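Local coordinates for CELL WALL surface anchor family protein (Streptococcus pneumoniae, PDB 2X9Z), which forms the repeating backbone subunit of the pneumococcal pilus, a covalent surface fibre that probably serves in adhesion to host cells, at residues 57-62 / 121-126; 150-155 / 212-217; 159-164 / 236-241. The protein carries 1 engineered substitution. All blocks are in the same frame, centred on the assembly; numbering follows the deposited sequence.

Interaction 1: 57-62 / 121-126; sequences MTEGLA and NDKAIV
G60 and N121 bring two type I beta turns, T58 to L61 and N121 to A124, against each other, with the backbone N of N121 bonded to G60 O at 2.9 Å. The second turn is also an Asx turn, and the pair illustrates how one asparagine side chain can join two loops in a Cna-B-like pilin domain. The two polar atoms of the N121 side chain face different tasks. ND2 reaches over to E59 O at 2.9 Å, and that carbonyl oxygen lies almost exactly in the amide plane of N121, while the donor is tilted 16° from the carbonyl plane. OD1 turns back to its own loop and takes the backbone N of K123 at 2.8 Å. With CG held between the backbone N and the carbonyl carbon (chi1 64°), the amide can make both bonds, which together fix its rotation. A62 CB lies 3.7 Å from N121 ND2 at the margin. G60 fits closely here, its CA 4.1 Å from the backbone N of A124.

On the outer side the extended chain of K123 crosses that of E59 at about a right angle, K123 CD 4.0 Å from E59 OE1. The charged atoms stay beyond salt-bridge range, E59 OE1 to K123 NZ 4.4 Å; E59 OE2 pairs with K152. A water bridges E59 O, to which it donates, and K123 NZ, from which it accepts at 2.9 Å.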
loop_
_atom_site.group_PDB
_atom_site.type_symbol
_atom_site.label_atom_id
_atom_site.label_comp_id
_atom_site.label_asym_id
_atom_site.label_seq_id
_atom_site.Cartn_x
_atom_site.Cartn_y
_atom_site.Cartn_z
HETATM N N MSE A 57 -2.279 -0.469 -7.475
HETATM C CA MSE A 57 -1.438 0.017 -8.564
HETATM C C MSE A 57 -2.184 0.951 -9.505
HETATM O O MSE A 57 -3.420 0.962 -9.556
HETATM C CB MSE A 57 -0.782 -1.148 -9.302
HETATM C CG MSE A 57 -1.754 -2.137 -9.918
HETATM SE SE MSE A 57 -0.958 -3.926 -10.032
HETATM C CE MSE A 57 -1.105 -4.360 -8.133
ATOM N N THR A 58 -1.424 1.762 -10.229
ATOM C CA THR A 58 -2.009 2.784 -11.097
ATOM C C THR A 58 -2.648 2.144 -12.332
ATOM O O THR A 58 -2.367 0.991 -12.661
ATOM C CB THR A 58 -0.979 3.868 -11.449
ATOM O OG1 THR A 58 0.169 3.255 -12.041
ATOM C CG2 THR A 58 -0.542 4.591 -10.173
ATOM N N GLU A 59 -3.524 2.889 -12.998
ATOM C CA GLU A 59 -4.468 2.282 -13.936
ATOM C C GLU A 59 -3.843 1.652 -15.185
ATOM O O GLU A 59 -4.470 0.807 -15.825
ATOM C CB GLU A 59 -5.566 3.274 -14.320
ATOM C CG GLU A 59 -5.084 4.445 -15.136
ATOM C CD GLU A 59 -6.227 5.285 -15.682
ATOM O OE1 GLU A 59 -7.399 5.007 -15.357
ATOM O OE2 GLU A 59 -5.954 6.226 -16.443
ATOM N N GLY A 60 -2.614 2.042 -15.518
ATOM C CA GLY A 60 -1.911 1.474 -16.658
ATOM C C GLY A 60 -1.364 0.085 -16.386
ATOM O O GLY A 60 -0.853 -0.574 -17.292
ATOM N N LEU A 61 -1.443 -0.348 -15.131
ATOM C CA LEU A 61 -1.086 -1.718 -14.765
ATOM C C LEU A 61 -2.326 -2.481 -14.339
ATOM O O LEU A 61 -2.925 -2.174 -13.312
ATOM C CB LEU A 61 -0.075 -1.725 -13.619
ATOM C CG LEU A 61 1.352 -1.315 -13.952
ATOM C CD1 LEU A 61 2.092 -0.953 -12.677
ATOM C CD2 LEU A 61 2.068 -2.431 -14.710
ATOM N N ALA A 62 -2.708 -3.480 -15.122
ATOM C CA ALA A 62 -3.850 -4.317 -14.770
ATOM C C ALA A 62 -3.385 -5.461 -13.887
ATOM O O ALA A 62 -2.705 -6.376 -14.350
ATOM C CB ALA A 62 -4.530 -4.866 -16.020
ATOM N N ASN A 121 -1.187 -2.082 -19.765
ATOM C CA ASN A 121 -2.342 -1.985 -20.655
ATOM C C ASN A 121 -2.387 -0.685 -21.454
ATOM O O ASN A 121 -1.538 0.187 -21.285
ATOM C CB ASN A 121 -3.642 -2.201 -19.872
ATOM C CG ASN A 121 -3.885 -1.118 -18.842
ATOM O OD1 ASN A 121 -3.831 0.065 -19.162
ATOM N ND2 ASN A 121 -4.136 -1.515 -17.592
ATOM N N ASP A 122 -3.381 -0.561 -22.327
ATOM C CA ASP A 122 -3.437 0.567 -23.262
ATOM C C ASP A 122 -3.876 1.893 -22.638
ATOM O O ASP A 122 -4.058 2.887 -23.344
ATOM C CB ASP A 122 -4.279 0.232 -24.504
ATOM C CG ASP A 122 -5.719 -0.120 -24.171
ATOM O OD1 ASP A 122 -6.144 0.096 -23.018
ATOM O OD2 ASP A 122 -6.432 -0.611 -25.079
ATOM N N LYS A 123 -4.040 1.911 -21.319
ATOM C CA LYS A 123 -4.300 3.164 -20.617
ATOM C C LYS A 123 -2.988 3.870 -20.308
ATOM O O LYS A 123 -2.979 5.052 -19.968
ATOM C CB LYS A 123 -5.074 2.935 -19.318
ATOM C CG LYS A 123 -6.411 2.253 -19.487
ATOM C CD LYS A 123 -7.146 2.203 -18.164
ATOM C CE LYS A 123 -8.370 1.312 -18.238
ATOM N NZ LYS A 123 -9.113 1.312 -16.948
ATOM N N ALA A 124 -1.880 3.142 -20.418
ATOM C CA ALA A 124 -0.570 3.746 -20.215
ATOM C C ALA A 124 -0.353 4.832 -21.258
ATOM O O ALA A 124 -0.789 4.704 -22.404
ATOM C CB ALA A 124 0.525 2.705 -20.302
ATOM N N ILE A 125 0.308 5.906 -20.843
ATOM C CA ILE A 125 0.623 7.020 -21.722
ATOM C C ILE A 125 2.131 7.055 -21.920
ATOM O O ILE A 125 2.893 6.915 -20.961
ATOM C CB ILE A 125 0.131 8.349 -21.121
ATOM C CG1 ILE A 125 -1.400 8.354 -21.056
ATOM C CG2 ILE A 125 0.664 9.539 -21.926
ATOM C CD1 ILE A 125 -1.989 9.599 -20.443
ATOM N N VAL A 126 2.570 7.213 -23.164
ATOM C CA VAL A 126 3.999 7.172 -23.437
ATOM C C VAL A 126 4.759 8.179 -22.569
ATOM O O VAL A 126 4.313 9.312 -22.363
ATOM C CB VAL A 126 4.306 7.399 -24.928
ATOM C CG1 VAL A 126 3.749 6.249 -25.747
ATOM C CG2 VAL A 126 3.730 8.727 -25.390
HETATM O O HOH W 1 -7.034 -0.136 -15.463
#

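Interaction 2: 150-155 / 212-217; sequences PNKPNE and NTEYKF
N151 and Y215 exchange a pair of backbone hydrogen bonds, and the contact is tight around them and watery around the tip of K152. N151 N gives to Y215 O at 2.9 Å; the return bond from Y215 N to N151 O, at 2.8 Å, is nearly straight at the hydrogen (177°). CA-H...O contacts flank the pair, among them P150 CA to Y215 O at 3.2 Å.

Pyrrolidine rings fill the two ends. The P153 side chain crosses that of Y215 at about a right angle: P153 CD lies at the tyrosine ring edge, in plane, and P153 CG approaches Y215 CE2 obliquely at 3.7 Å. T213 CG2 lies over one ring face, offset toward the rim, and the hydroxyl of Y215 is hydrogen-bonded to the backbone N of D210. P150 CB touches E214 OE2 at 3.9 Å, whereas OE1 of the same carboxylate accepts from the backbone N of E59. The buried E214 also meets the stem of K152, the two side chains crossing obliquely with K152 CG 3.9 Å from E214 CG.

Toward solvent the packing gives way to a long chain and water. With the lysine extended beyond CG, its ammonium is carried past the glutamate to a salt bridge with E59 OE2. A water accepts from K152 NZ and donates to N212 OD1 at 2.8 Å, the looser link across this side. The whole is a single antiparallel beta bridge, by which a linker without regular structure is laid along the start of strand 215-219 in the second Cna-B-like domain.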
loop_
_atom_site.group_PDB
_atom_site.type_symbol
_atom_site.label_atom_id
_atom_site.label_comp_id
_atom_site.label_asym_id
_atom_site.label_seq_id
_atom_site.Cartn_x
_atom_site.Cartn_y
_atom_site.Cartn_z
ATOM N N PRO A 150 -5.060 4.955 -5.170
ATOM C CA PRO A 150 -4.908 6.155 -6.003
ATOM C C PRO A 150 -6.219 6.584 -6.655
ATOM O O PRO A 150 -7.090 5.752 -6.922
ATOM C CB PRO A 150 -3.904 5.721 -7.076
ATOM C CG PRO A 150 -3.204 4.548 -6.508
ATOM C CD PRO A 150 -4.195 3.855 -5.620
ATOM N N ASN A 151 -6.363 7.883 -6.899
ATOM C CA ASN A 151 -7.551 8.413 -7.565
ATOM C C ASN A 151 -7.211 9.639 -8.388
ATOM O O ASN A 151 -6.255 10.357 -8.090
ATOM C CB ASN A 151 -8.631 8.772 -6.541
ATOM C CG ASN A 151 -10.037 8.849 -7.146
ATOM O OD1 ASN A 151 -10.256 8.504 -8.312
ATOM N ND2 ASN A 151 -11.000 9.302 -6.341
ATOM N N LYS A 152 -8.000 9.875 -9.425
ATOM C CA LYS A 152 -7.894 11.105 -10.187
ATOM C C LYS A 152 -8.725 12.186 -9.510
ATOM O O LYS A 152 -9.646 11.877 -8.749
ATOM C CB LYS A 152 -8.389 10.876 -11.614
ATOM C CG LYS A 152 -7.483 9.973 -12.425
ATOM C CD LYS A 152 -8.030 9.709 -13.814
ATOM C CE LYS A 152 -7.162 8.694 -14.536
ATOM N NZ LYS A 152 -7.704 8.332 -15.870
ATOM N N PRO A 153 -8.386 13.457 -9.759
ATOM C CA PRO A 153 -9.259 14.547 -9.323
ATOM C C PRO A 153 -10.552 14.494 -10.123
ATOM O O PRO A 153 -10.639 13.713 -11.078
ATOM C CB PRO A 153 -8.475 15.812 -9.711
ATOM C CG PRO A 153 -7.083 15.352 -10.023
ATOM C CD PRO A 153 -7.217 13.947 -10.507
ATOM N N ASN A 154 -11.539 15.308 -9.761
ATOM C CA ASN A 154 -12.717 15.444 -10.612
ATOM C C ASN A 154 -12.403 16.308 -11.827
ATOM O O ASN A 154 -11.274 16.783 -11.979
ATOM C CB ASN A 154 -13.928 15.973 -9.833
ATOM C CG ASN A 154 -13.699 17.353 -9.243
ATOM O OD1 ASN A 154 -12.952 18.163 -9.783
ATOM N ND2 ASN A 154 -14.364 17.628 -8.129
ATOM N N GLU A 155 -13.393 16.501 -12.693
ATOM C CA GLU A 155 -13.176 17.245 -13.935
ATOM C C GLU A 155 -12.678 18.672 -13.706
ATOM O O GLU A 155 -12.080 19.276 -14.597
ATOM C CB GLU A 155 -14.447 17.267 -14.787
ATOM C CG GLU A 155 -14.874 15.905 -15.304
ATOM C CD GLU A 155 -15.653 15.994 -16.602
ATOM O OE1 GLU A 155 -15.543 17.029 -17.292
ATOM O OE2 GLU A 155 -16.369 15.027 -16.936
ATOM N N ASN A 212 -6.138 14.106 -15.347
ATOM C CA ASN A 212 -5.714 12.849 -15.962
ATOM C C ASN A 212 -4.597 12.142 -15.197
ATOM O O ASN A 212 -4.043 11.148 -15.670
ATOM C CB ASN A 212 -5.273 13.093 -17.405
ATOM C CG ASN A 212 -6.397 13.615 -18.271
ATOM O OD1 ASN A 212 -7.491 13.053 -18.287
ATOM N ND2 ASN A 212 -6.135 14.698 -18.993
ATOM N N THR A 213 -4.263 12.655 -14.020
ATOM C CA THR A 213 -3.197 12.073 -13.218
ATOM C C THR A 213 -3.788 11.425 -11.967
ATOM O O THR A 213 -4.713 11.967 -11.363
ATOM C CB THR A 213 -2.157 13.147 -12.821
ATOM O OG1 THR A 213 -1.527 13.658 -14.001
ATOM C CG2 THR A 213 -1.090 12.564 -11.913
ATOM N N GLU A 214 -3.276 10.257 -11.591
ATOM C CA GLU A 214 -3.684 9.626 -10.337
ATOM C C GLU A 214 -2.806 10.082 -9.191
ATOM O O GLU A 214 -1.582 10.106 -9.318
ATOM C CB GLU A 214 -3.614 8.108 -10.456
ATOM C CG GLU A 214 -4.712 7.526 -11.295
ATOM C CD GLU A 214 -4.659 6.021 -11.311
ATOM O OE1 GLU A 214 -3.809 5.470 -12.031
ATOM O OE2 GLU A 214 -5.451 5.392 -10.589
ATOM N N TYR A 215 -3.443 10.431 -8.074
ATOM C CA TYR A 215 -2.739 10.876 -6.881
ATOM C C TYR A 215 -3.145 10.021 -5.692
ATOM O O TYR A 215 -4.117 9.272 -5.751
ATOM C CB TYR A 215 -3.091 12.327 -6.550
ATOM C CG TYR A 215 -2.804 13.334 -7.640
ATOM C CD1 TYR A 215 -1.611 14.042 -7.661
ATOM C CD2 TYR A 215 -3.743 13.601 -8.627
ATOM C CE1 TYR A 215 -1.350 14.975 -8.653
ATOM C CE2 TYR A 215 -3.495 14.531 -9.620
ATOM C CZ TYR A 215 -2.297 15.220 -9.627
ATOM O OH TYR A 215 -2.048 16.149 -10.608
ATOM N N LYS A 216 -2.400 10.148 -4.603
ATOM C CA LYS A 216 -2.743 9.448 -3.372
ATOM C C LYS A 216 -2.447 10.366 -2.194
ATOM O O LYS A 216 -1.426 11.053 -2.189
ATOM C CB LYS A 216 -1.947 8.142 -3.253
ATOM C CG LYS A 216 -0.429 8.307 -3.339
ATOM C CD LYS A 216 0.318 6.963 -3.347
ATOM C CE LYS A 216 1.831 7.176 -3.353
ATOM N NZ LYS A 216 2.604 5.910 -3.490
ATOM N N PHE A 217 -3.342 10.395 -1.204
ATOM C CA PHE A 217 -3.044 11.053 0.066
ATOM C C PHE A 217 -2.367 10.022 0.960
ATOM O O PHE A 217 -2.973 8.993 1.292
ATOM C CB PHE A 217 -4.309 11.547 0.780
ATOM C CG PHE A 217 -4.950 12.757 0.158
ATOM C CD1 PHE A 217 -4.432 14.030 0.361
ATOM C CD2 PHE A 217 -6.108 12.625 -0.592
ATOM C CE1 PHE A 217 -5.044 15.146 -0.196
ATOM C CE2 PHE A 217 -6.726 13.730 -1.148
ATOM C CZ PHE A 217 -6.192 14.992 -0.955
HETATM O O HOH W 2 -8.552 10.585 -17.582
#

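Interaction 3: 159-164 / 236-241; sequences LTLTKT and GEIAVK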
loop_
_atom_site.group_PDB
_atom_site.type_symbol
_atom_site.label_atom_id
_atom_site.label_comp_id
_atom_site.label_asym_id
_atom_site.label_seq_id
_atom_site.Cartn_x
_atom_site.Cartn_y
_atom_site.Cartn_z
ATOM N N LEU A 159 -9.652 17.538 -5.634
ATOM C CA LEU A 159 -9.581 16.241 -4.972
ATOM C C LEU A 159 -9.773 16.422 -3.467
ATOM O O LEU A 159 -8.980 17.103 -2.810
ATOM C CB LEU A 159 -8.250 15.547 -5.263
ATOM C CG LEU A 159 -8.007 14.132 -4.722
ATOM C CD1 LEU A 159 -9.126 13.158 -5.105
ATOM C CD2 LEU A 159 -6.661 13.625 -5.208
ATOM N N THR A 160 -10.842 15.833 -2.944
ATOM C CA THR A 160 -11.237 16.013 -1.552
ATOM C C THR A 160 -10.989 14.768 -0.705
ATOM O O THR A 160 -11.386 13.656 -1.063
ATOM C CB THR A 160 -12.725 16.403 -1.445
ATOM O OG1 THR A 160 -12.942 17.633 -2.145
ATOM C CG2 THR A 160 -13.141 16.574 0.013
ATOM N N LEU A 161 -10.329 14.982 0.426
ATOM C CA LEU A 161 -10.103 13.951 1.425
ATOM C C LEU A 161 -11.143 14.086 2.541
ATOM O O LEU A 161 -11.349 15.185 3.069
ATOM C CB LEU A 161 -8.698 14.134 1.994
ATOM C CG LEU A 161 -8.271 13.289 3.185
ATOM C CD1 LEU A 161 -8.186 11.843 2.795
ATOM C CD2 LEU A 161 -6.929 13.776 3.698
ATOM N N THR A 162 -11.806 12.979 2.875
ATOM C CA THR A 162 -12.723 12.940 4.016
ATOM C C THR A 162 -12.178 11.934 5.026
ATOM O O THR A 162 -11.788 10.831 4.661
ATOM C CB THR A 162 -14.153 12.531 3.598
ATOM O OG1 THR A 162 -14.658 13.458 2.630
ATOM C CG2 THR A 162 -15.096 12.508 4.800
ATOM N N LYS A 163 -12.147 12.324 6.293
ATOM C CA LYS A 163 -11.582 11.479 7.336
ATOM C C LYS A 163 -12.607 11.190 8.428
ATOM O O LYS A 163 -13.378 12.071 8.815
ATOM C CB LYS A 163 -10.353 12.153 7.937
ATOM C CG LYS A 163 -9.484 11.238 8.761
ATOM C CD LYS A 163 -8.251 11.977 9.231
ATOM C CE LYS A 163 -7.276 11.024 9.807
ATOM N NZ LYS A 163 -8.010 10.268 10.858
ATOM N N THR A 164 -12.628 9.947 8.898
ATOM C CA THR A 164 -13.399 9.585 10.085
ATOM C C THR A 164 -12.472 8.911 11.085
ATOM O O THR A 164 -11.379 8.476 10.730
ATOM C CB THR A 164 -14.570 8.628 9.769
ATOM O OG1 THR A 164 -14.083 7.502 9.029
ATOM C CG2 THR A 164 -15.660 9.326 8.959
ATOM N N GLY A 236 -12.222 12.454 -7.714
ATOM C CA GLY A 236 -12.214 13.647 -6.882
ATOM C C GLY A 236 -12.541 13.434 -5.411
ATOM O O GLY A 236 -12.618 14.406 -4.670
ATOM N N GLU A 237 -12.723 12.182 -4.985
ATOM C CA GLU A 237 -13.007 11.873 -3.576
ATOM C C GLU A 237 -12.144 10.720 -3.066
ATOM O O GLU A 237 -12.059 9.667 -3.700
ATOM C CB GLU A 237 -14.487 11.513 -3.364
ATOM C CG GLU A 237 -15.508 12.485 -3.956
ATOM C CD GLU A 237 -15.600 13.823 -3.221
ATOM O OE1 GLU A 237 -15.220 13.903 -2.031
ATOM O OE2 GLU A 237 -16.071 14.801 -3.840
ATOM N N ILE A 238 -11.520 10.924 -1.911
ATOM C CA ILE A 238 -10.781 9.875 -1.211
ATOM C C ILE A 238 -11.215 9.903 0.249
ATOM O O ILE A 238 -11.303 10.986 0.840
ATOM C CB ILE A 238 -9.258 10.095 -1.318
ATOM C CG1 ILE A 238 -8.757 9.673 -2.702
ATOM C CG2 ILE A 238 -8.493 9.358 -0.211
ATOM C CD1 ILE A 238 -7.296 9.965 -2.940
ATOM N N ALA A 239 -11.505 8.733 0.820
ATOM C CA ALA A 239 -11.931 8.635 2.213
ATOM C C ALA A 239 -10.955 7.776 3.007
ATOM O O ALA A 239 -10.463 6.750 2.525
ATOM C CB ALA A 239 -13.343 8.056 2.315
ATOM N N VAL A 240 -10.680 8.207 4.232
ATOM C CA VAL A 240 -9.791 7.481 5.127
ATOM C C VAL A 240 -10.452 7.345 6.496
ATOM O O VAL A 240 -11.066 8.295 6.994
ATOM C CB VAL A 240 -8.442 8.206 5.283
ATOM C CG1 VAL A 240 -7.486 7.397 6.153
ATOM C CG2 VAL A 240 -7.820 8.462 3.917
ATOM N N LYS A 241 -10.338 6.165 7.093
ATOM C CA LYS A 241 -10.840 5.927 8.440
ATOM C C LYS A 241 -9.643 5.620 9.326
ATOM O O LYS A 241 -8.891 4.691 9.041
ATOM C CB LYS A 241 -11.831 4.761 8.430
ATOM C CG LYS A 241 -12.420 4.454 9.797
ATOM C CD LYS A 241 -13.722 3.667 9.694
ATOM C CE LYS A 241 -13.494 2.216 9.302
ATOM N NZ LYS A 241 -14.765 1.418 9.388
HETATM O O HOH W 3 -13.934 12.719 0.043
HETATM O O HOH W 4 -13.509 17.232 -4.751
HETATM O O HOH W 5 -13.907 7.874 6.243
#
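T160 and I238 belong to neighbouring parallel strands at the centre of a four-stranded mixed sheet, part of the beta sandwich of a Cna-B-like domain. Five backbone hydrogen bonds join the strands, from T160 N to G236 O at one end to T164 N to V240 O at the other. The first is unusual, T160 N standing well above the carbonyl plane of G236.

L161, I238 and V240 share the inner face. L161 holds CG opposite its backbone N (chi1 172°), which swings L161 CD1 across the neighbouring strand to within 3.9 Å of I238 CG2. L159 follows the same course (chi1 -177°), but L159 CD1 comes down over the peptide of G236, 3.4 Å from G236 C. F217 packs on L159, L161 and I238 from the facing sheet. K163 extends from the inner face too, until a bend at chi4 delivers NZ to a covalent link with N242 CG: an intramolecular isopeptide bond, the cross-link for which such pilin domains are known.

The other face is polar. E237 is bent at chi2 (-71°) and lies beside T160, with E237 OE1 3.6 Å from T160 CB. One water sits among T160 O, T162 OG1 and E237 OE1, not all of which need be bonded at once; another bridges G236 O and T160 OG1, which is also hydrogen-bonded to T205 OG1. At the far end T164 turns OG1 into the position between backbone N and carbonyl carbon, where K241 crosses it, K241 CG 3.6 Å from T164 OG1; this hydroxyl also shares a water with V240 O, the water donating to V240 O at 3.0 Å.

In the fold
The three contacts illustrate how a two-domain fragment of the pilin is built: a loop pair in one domain (interaction 1), a linker pinned to the next (interaction 2), and that domain's central strands (interaction 3). Interactions 1 and 2, with centres 14 Å apart, touch at the domain boundary, where E59 OE2 is 2.8 Å from K152 NZ and E59 N is 2.8 Å from E214 OE1. Interactions 2 and 3 lie about 12 Å apart between centres; K152 O probably accepts from G236 N at 2.8 Å, and F217 carries the packing on to L161. Interactions 1 and 3 do not touch, their nearest atoms being about 11 Å apart, so 150-155 and 212-217 mediate between them.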